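Local atomic coordinates of pullulanase (Bacillus acidopullulyticus, PDB entry 2WAN), a protein that hydrolyses the alpha-1,6-glucosidic linkages of pullulan and probably also those at the branch points of starch-derived polysaccharides. Residues A[122-136]-A[267-281]. Numbering follows the deposited sequence. Where two conformers were deposited one is given.
Sequences EKTVLAKLSMPMTLA and AGVQTNLVQLTLASA
Antiparallel backbone pairing of V125 with L276 and A127 with V274 joins strands 124-129 and 273-278, neighbouring strands of a mixed beta sheet, by four hydrogen bonds. Each pair exchanges two; L276 N reaches V125 O at 2.7 Å, almost straight at 179°. L129 N then takes N272 O. Both chains turn a corner, at S130 and M131 and at N272, and pair again as a separate two-strand sheet, where M133 and T271 exchange bonds; G268 N closes the far end on L135 O.

At the corner the side chains of K128 and N272 run alongside each other, pointing the same way, with K128 CE 3.4 Å from N272 ND2. Bends at chi2 (79°) and chi4 bring the lysine chain alongside N272; one water accepts from N272 ND2, donates to L129 O and accepts weakly from K128 NZ. Since K128 NZ also bonds N579 OD1, an alanine here would probably leave that amide oxygen without its ammonium partner and N272 without its aliphatic neighbour.

On the face that K128 shares with T124, L126, L273, Q275 and T277, but at the far end of the strands, a water lies 2.6 Å from T124 OG1 and 2.7 Å from T277 OG1. The reverse face, with V125, A127, V274 and L276, is apolar; L278 and L129 pack beside it, V125 CG2 meeting L278 CD1 and L129 CD1 meeting V274 CG2, each at 4.0 Å, with F142 of strand 142-146 touching V274 and L276. Past the corner, L135 lays CD1 against T271 CG2 at 4.0 Å, while T271 OG1, which also hydrogen-bonds S160 OG, donates to L273 O at 2.9 Å from above the carbonyl plane, 46° out of it.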
loop_
_atom_site.group_PDB
_atom_site.type_symbol
_atom_site.label_atom_id
_atom_site.label_comp_id
_atom_site.label_asym_id
_atom_site.label_seq_id
_atom_site.Cartn_x
_atom_site.Cartn_y
_atom_site.Cartn_z
ATOM N N GLU A 122 15.912 -0.688 25.607
ATOM C CA GLU A 122 16.233 0.076 26.813
ATOM C C GLU A 122 17.733 0.052 27.151
ATOM O O GLU A 122 18.295 1.074 27.536
ATOM C CB GLU A 122 15.376 -0.365 28.002
ATOM C CG GLU A 122 15.574 -1.791 28.458
ATOM C CD GLU A 122 15.245 -1.975 29.929
ATOM O OE1 GLU A 122 15.394 -1.007 30.708
ATOM O OE2 GLU A 122 14.836 -3.093 30.305
ATOM N N LYS A 123 18.378 -1.098 26.946
ATOM C CA LYS A 123 19.807 -1.247 27.245
ATOM C C LYS A 123 20.624 -1.791 26.064
ATOM O O LYS A 123 21.636 -2.471 26.266
ATOM C CB LYS A 123 19.992 -2.156 28.470
ATOM C CG LYS A 123 19.361 -1.640 29.763
ATOM C CD LYS A 123 19.380 -2.726 30.838
ATOM C CE LYS A 123 18.816 -2.230 32.151
ATOM N NZ LYS A 123 18.328 -3.357 32.992
ATOM N N THR A 124 20.192 -1.493 24.834
ATOM C CA THR A 124 20.860 -2.005 23.632
ATOM C C THR A 124 21.157 -0.901 22.628
ATOM O O THR A 124 20.254 -0.149 22.223
ATOM C CB THR A 124 20.032 -3.114 22.943
ATOM O OG1 THR A 124 19.742 -4.156 23.881
ATOM C CG2 THR A 124 20.773 -3.698 21.741
ATOM N N VAL A 125 22.423 -0.811 22.233
ATOM C CA VAL A 125 22.876 0.132 21.217
ATOM C C VAL A 125 23.394 -0.631 19.999
ATOM O O VAL A 125 24.152 -1.604 20.142
ATOM C CB VAL A 125 23.980 1.086 21.749
ATOM C CG1 VAL A 125 24.569 1.938 20.631
ATOM C CG2 VAL A 125 23.431 1.970 22.866
ATOM N N LEU A 126 22.957 -0.198 18.814
ATOM C CA LEU A 126 23.433 -0.739 17.544
ATOM C C LEU A 126 24.352 0.280 16.894
ATOM O O LEU A 126 23.906 1.347 16.477
ATOM C CB LEU A 126 22.248 -1.076 16.616
ATOM C CG LEU A 126 22.611 -1.611 15.222
ATOM C CD1 LEU A 126 22.947 -3.097 15.307
ATOM C CD2 LEU A 126 21.476 -1.398 14.225
ATOM N N ALA A 127 25.641 -0.043 16.808
ATOM C CA ALA A 127 26.639 0.917 16.335
ATOM C C ALA A 127 27.389 0.462 15.090
ATOM O O ALA A 127 27.869 -0.671 15.027
ATOM C CB ALA A 127 27.628 1.253 17.458
ATOM N N LYS A 128 27.496 1.368 14.123
ATOM C CA LYS A 128 28.212 1.128 12.873
ATOM C C LYS A 128 29.587 1.792 12.892
ATOM O O LYS A 128 29.717 2.968 13.247
ATOM C CB LYS A 128 27.395 1.639 11.679
ATOM C CG LYS A 128 28.032 1.406 10.304
ATOM C CD LYS A 128 27.828 -0.029 9.830
ATOM C CE LYS A 128 28.811 -0.395 8.723
ATOM N NZ LYS A 128 28.853 0.594 7.610
ATOM N N LEU A 129 30.609 1.043 12.477
ATOM C CA LEU A 129 31.979 1.562 12.446
ATOM C C LEU A 129 32.451 1.782 11.011
ATOM O O LEU A 129 32.090 1.024 10.108
ATOM C CB LEU A 129 32.922 0.598 13.169
ATOM C CG LEU A 129 32.412 -0.075 14.450
ATOM C CD1 LEU A 129 33.225 -1.315 14.770
ATOM C CD2 LEU A 129 32.406 0.893 15.634
ATOM N N SER A 130 33.264 2.817 10.809
ATOM C CA SER A 130 33.789 3.151 9.483
ATOM C C SER A 130 34.807 2.132 8.950
ATOM O O SER A 130 35.147 2.148 7.762
ATOM C CB SER A 130 34.399 4.552 9.487
ATOM O OG SER A 130 35.415 4.657 10.468
ATOM N N MET A 131 35.296 1.265 9.836
ATOM C CA MET A 131 36.140 0.124 9.455
ATOM C C MET A 131 36.003 -0.997 10.488
ATOM O O MET A 131 35.710 -0.729 11.655
ATOM C CB MET A 131 37.606 0.543 9.256
ATOM C CG MET A 131 38.236 1.306 10.413
ATOM S SD MET A 131 39.980 1.702 10.108
ATOM C CE MET A 131 39.862 2.957 8.829
ATOM N N PRO A 132 36.212 -2.260 10.068
ATOM C CA PRO A 132 35.914 -3.366 10.977
ATOM C C PRO A 132 36.894 -3.457 12.135
ATOM O O PRO A 132 37.991 -2.911 12.057
ATOM C CB PRO A 132 36.049 -4.610 10.087
ATOM C CG PRO A 132 36.186 -4.107 8.688
ATOM C CD PRO A 132 36.766 -2.744 8.792
ATOM N N MET A 133 36.471 -4.120 13.205
ATOM C CA MET A 133 37.330 -4.397 14.354
ATOM C C MET A 133 37.224 -5.869 14.737
ATOM O O MET A 133 36.239 -6.528 14.404
ATOM C CB MET A 133 36.955 -3.511 15.556
ATOM C CG MET A 133 35.562 -3.768 16.143
ATOM S SD MET A 133 35.420 -3.433 17.916
ATOM C CE MET A 133 36.398 -1.938 18.074
ATOM N N THR A 134 38.233 -6.375 15.441
ATOM C CA THR A 134 38.156 -7.701 16.037
ATOM C C THR A 134 37.740 -7.499 17.489
ATOM O O THR A 134 38.404 -6.775 18.232
ATOM C CB THR A 134 39.507 -8.463 15.958
ATOM O OG1 THR A 134 39.964 -8.485 14.602
ATOM C CG2 THR A 134 39.358 -9.897 16.468
ATOM N N LEU A 135 36.636 -8.130 17.882
ATOM C CA LEU A 135 36.106 -7.980 19.237
ATOM C C LEU A 135 36.948 -8.705 20.284
ATOM O O LEU A 135 37.519 -9.768 20.016
ATOM C CB LEU A 135 34.643 -8.450 19.312
ATOM C CG LEU A 135 33.629 -7.804 18.351
ATOM C CD1 LEU A 135 32.272 -8.459 18.493
ATOM C CD2 LEU A 135 33.521 -6.298 18.553
ATOM N N ALA A 136 37.014 -8.106 21.472
ATOM C CA ALA A 136 37.687 -8.679 22.628
ATOM C C ALA A 136 36.641 -9.074 23.672
ATOM O O ALA A 136 35.461 -9.213 23.339
ATOM C CB ALA A 136 38.676 -7.675 23.205
ATOM N N ALA A 267 34.633 -12.635 21.529
ATOM C CA ALA A 267 36.033 -12.345 21.244
ATOM C C ALA A 267 36.501 -13.123 20.008
ATOM O O ALA A 267 36.237 -14.319 19.888
ATOM C CB ALA A 267 36.896 -12.680 22.452
ATOM N N GLY A 268 37.177 -12.437 19.089
ATOM C CA GLY A 268 37.606 -13.053 17.835
ATOM C C GLY A 268 36.787 -12.662 16.612
ATOM O O GLY A 268 37.340 -12.486 15.525
ATOM N N VAL A 269 35.471 -12.517 16.787
ATOM C CA VAL A 269 34.573 -12.102 15.693
ATOM C C VAL A 269 35.009 -10.756 15.111
ATOM O O VAL A 269 35.277 -9.806 15.850
ATOM C CB VAL A 269 33.079 -12.032 16.161
ATOM C CG1 VAL A 269 32.156 -11.614 15.015
ATOM C CG2 VAL A 269 32.619 -13.370 16.742
ATOM N N GLN A 270 35.099 -10.687 13.788
ATOM C CA GLN A 270 35.428 -9.443 13.095
ATOM C C GLN A 270 34.136 -8.834 12.551
ATOM O O GLN A 270 33.297 -9.546 11.983
ATOM C CB GLN A 270 36.440 -9.687 11.970
ATOM C CG GLN A 270 37.750 -10.315 12.459
ATOM C CD GLN A 270 38.664 -10.743 11.324
ATOM O OE1 GLN A 270 39.048 -9.935 10.477
ATOM N NE2 GLN A 270 39.026 -12.025 11.309
ATOM N N THR A 271 33.974 -7.525 12.738
ATOM C CA THR A 271 32.707 -6.852 12.408
ATOM C C THR A 271 32.826 -5.328 12.340
ATOM O O THR A 271 33.681 -4.730 13.005
ATOM C CB THR A 271 31.570 -7.259 13.400
ATOM O OG1 THR A 271 30.316 -6.713 12.962
ATOM C CG2 THR A 271 31.867 -6.788 14.835
ATOM N N ASN A 272 31.967 -4.709 11.528
ATOM C CA ASN A 272 31.866 -3.255 11.466
ATOM C C ASN A 272 30.500 -2.785 11.981
ATOM O O ASN A 272 30.115 -1.630 11.792
ATOM C CB ASN A 272 32.128 -2.740 10.043
ATOM C CG ASN A 272 31.075 -3.198 9.036
ATOM O OD1 ASN A 272 30.187 -3.988 9.352
ATOM N ND2 ASN A 272 31.183 -2.700 7.814
ATOM N N LEU A 273 29.783 -3.706 12.619
ATOM C CA LEU A 273 28.429 -3.462 13.127
ATOM C C LEU A 273 28.233 -4.224 14.422
ATOM O O LEU A 273 28.145 -5.459 14.431
ATOM C CB LEU A 273 27.380 -3.888 12.092
ATOM C CG LEU A 273 25.914 -3.519 12.358
ATOM C CD1 LEU A 273 25.739 -2.005 12.414
ATOM C CD2 LEU A 273 25.052 -4.129 11.259
ATOM N N VAL A 274 28.138 -3.472 15.517
ATOM C CA VAL A 274 28.166 -4.044 16.852
ATOM C C VAL A 274 26.868 -3.802 17.615
ATOM O O VAL A 274 26.291 -2.714 17.548
ATOM C CB VAL A 274 29.353 -3.460 17.680
ATOM C CG1 VAL A 274 29.477 -4.166 19.022
ATOM C CG2 VAL A 274 30.659 -3.566 16.902
ATOM N N GLN A 275 26.423 -4.825 18.334
ATOM C CA GLN A 275 25.314 -4.707 19.268
ATOM C C GLN A 275 25.850 -4.646 20.699
ATOM O O GLN A 275 26.454 -5.610 21.181
ATOM C CB GLN A 275 24.354 -5.885 19.118
ATOM C CG GLN A 275 23.175 -5.834 20.078
ATOM C CD GLN A 275 22.307 -7.075 20.029
ATOM O OE1 GLN A 275 21.806 -7.529 21.054
ATOM N NE2 GLN A 275 22.120 -7.627 18.837
ATOM N N LEU A 276 25.615 -3.514 21.366
ATOM C CA LEU A 276 26.115 -3.262 22.724
ATOM C C LEU A 276 25.028 -3.395 23.780
ATOM O O LEU A 276 23.910 -2.901 23.605
ATOM C CB LEU A 276 26.750 -1.861 22.810
ATOM C CG LEU A 276 27.844 -1.533 21.792
ATOM C CD1 LEU A 276 28.189 -0.045 21.769
ATOM C CD2 LEU A 276 29.098 -2.369 22.058
ATOM N N THR A 277 25.356 -4.071 24.875
ATOM C CA THR A 277 24.455 -4.152 26.019
ATOM C C THR A 277 24.961 -3.193 27.084
ATOM O O THR A 277 26.164 -3.145 27.364
ATOM C CB THR A 277 24.339 -5.585 26.574
ATOM O OG1 THR A 277 23.872 -6.453 25.538
ATOM C CG2 THR A 277 23.358 -5.652 27.747
ATOM N N LEU A 278 24.040 -2.416 27.654
ATOM C CA LEU A 278 24.376 -1.413 28.667
ATOM C C LEU A 278 23.966 -1.868 30.065
ATOM O O LEU A 278 23.029 -2.660 30.216
ATOM C CB LEU A 278 23.724 -0.068 28.323
ATOM C CG LEU A 278 24.023 0.544 26.950
ATOM C CD1 LEU A 278 23.355 1.916 26.846
ATOM C CD2 LEU A 278 25.523 0.652 26.640
ATOM N N ALA A 279 24.678 -1.375 31.081
ATOM C CA ALA A 279 24.383 -1.729 32.478
ATOM C C ALA A 279 23.074 -1.114 32.967
ATOM O O ALA A 279 22.349 -1.728 33.748
ATOM C CB ALA A 279 25.543 -1.332 33.403
ATOM N N SER A 280 22.773 0.092 32.483
ATOM C CA SER A 280 21.529 0.780 32.826
ATOM C C SER A 280 20.885 1.384 31.577
ATOM O O SER A 280 21.567 1.626 30.572
ATOM C CB SER A 280 21.789 1.879 33.864
ATOM O OG SER A 280 22.676 2.856 33.345
ATOM N N ALA A 281 19.581 1.632 31.667
ATOM C CA ALA A 281 18.798 2.231 30.576
ATOM C C ALA A 281 18.955 3.756 30.516
ATOM O O ALA A 281 18.563 4.454 31.457
ATOM C CB ALA A 281 17.336 1.857 30.733
HETATM O O HOH W 1 21.658 -5.891 24.101
HETATM O O HOH W 2 29.728 -1.309 5.259
HETATM O O HOH W 3 32.228 -0.124 7.601
#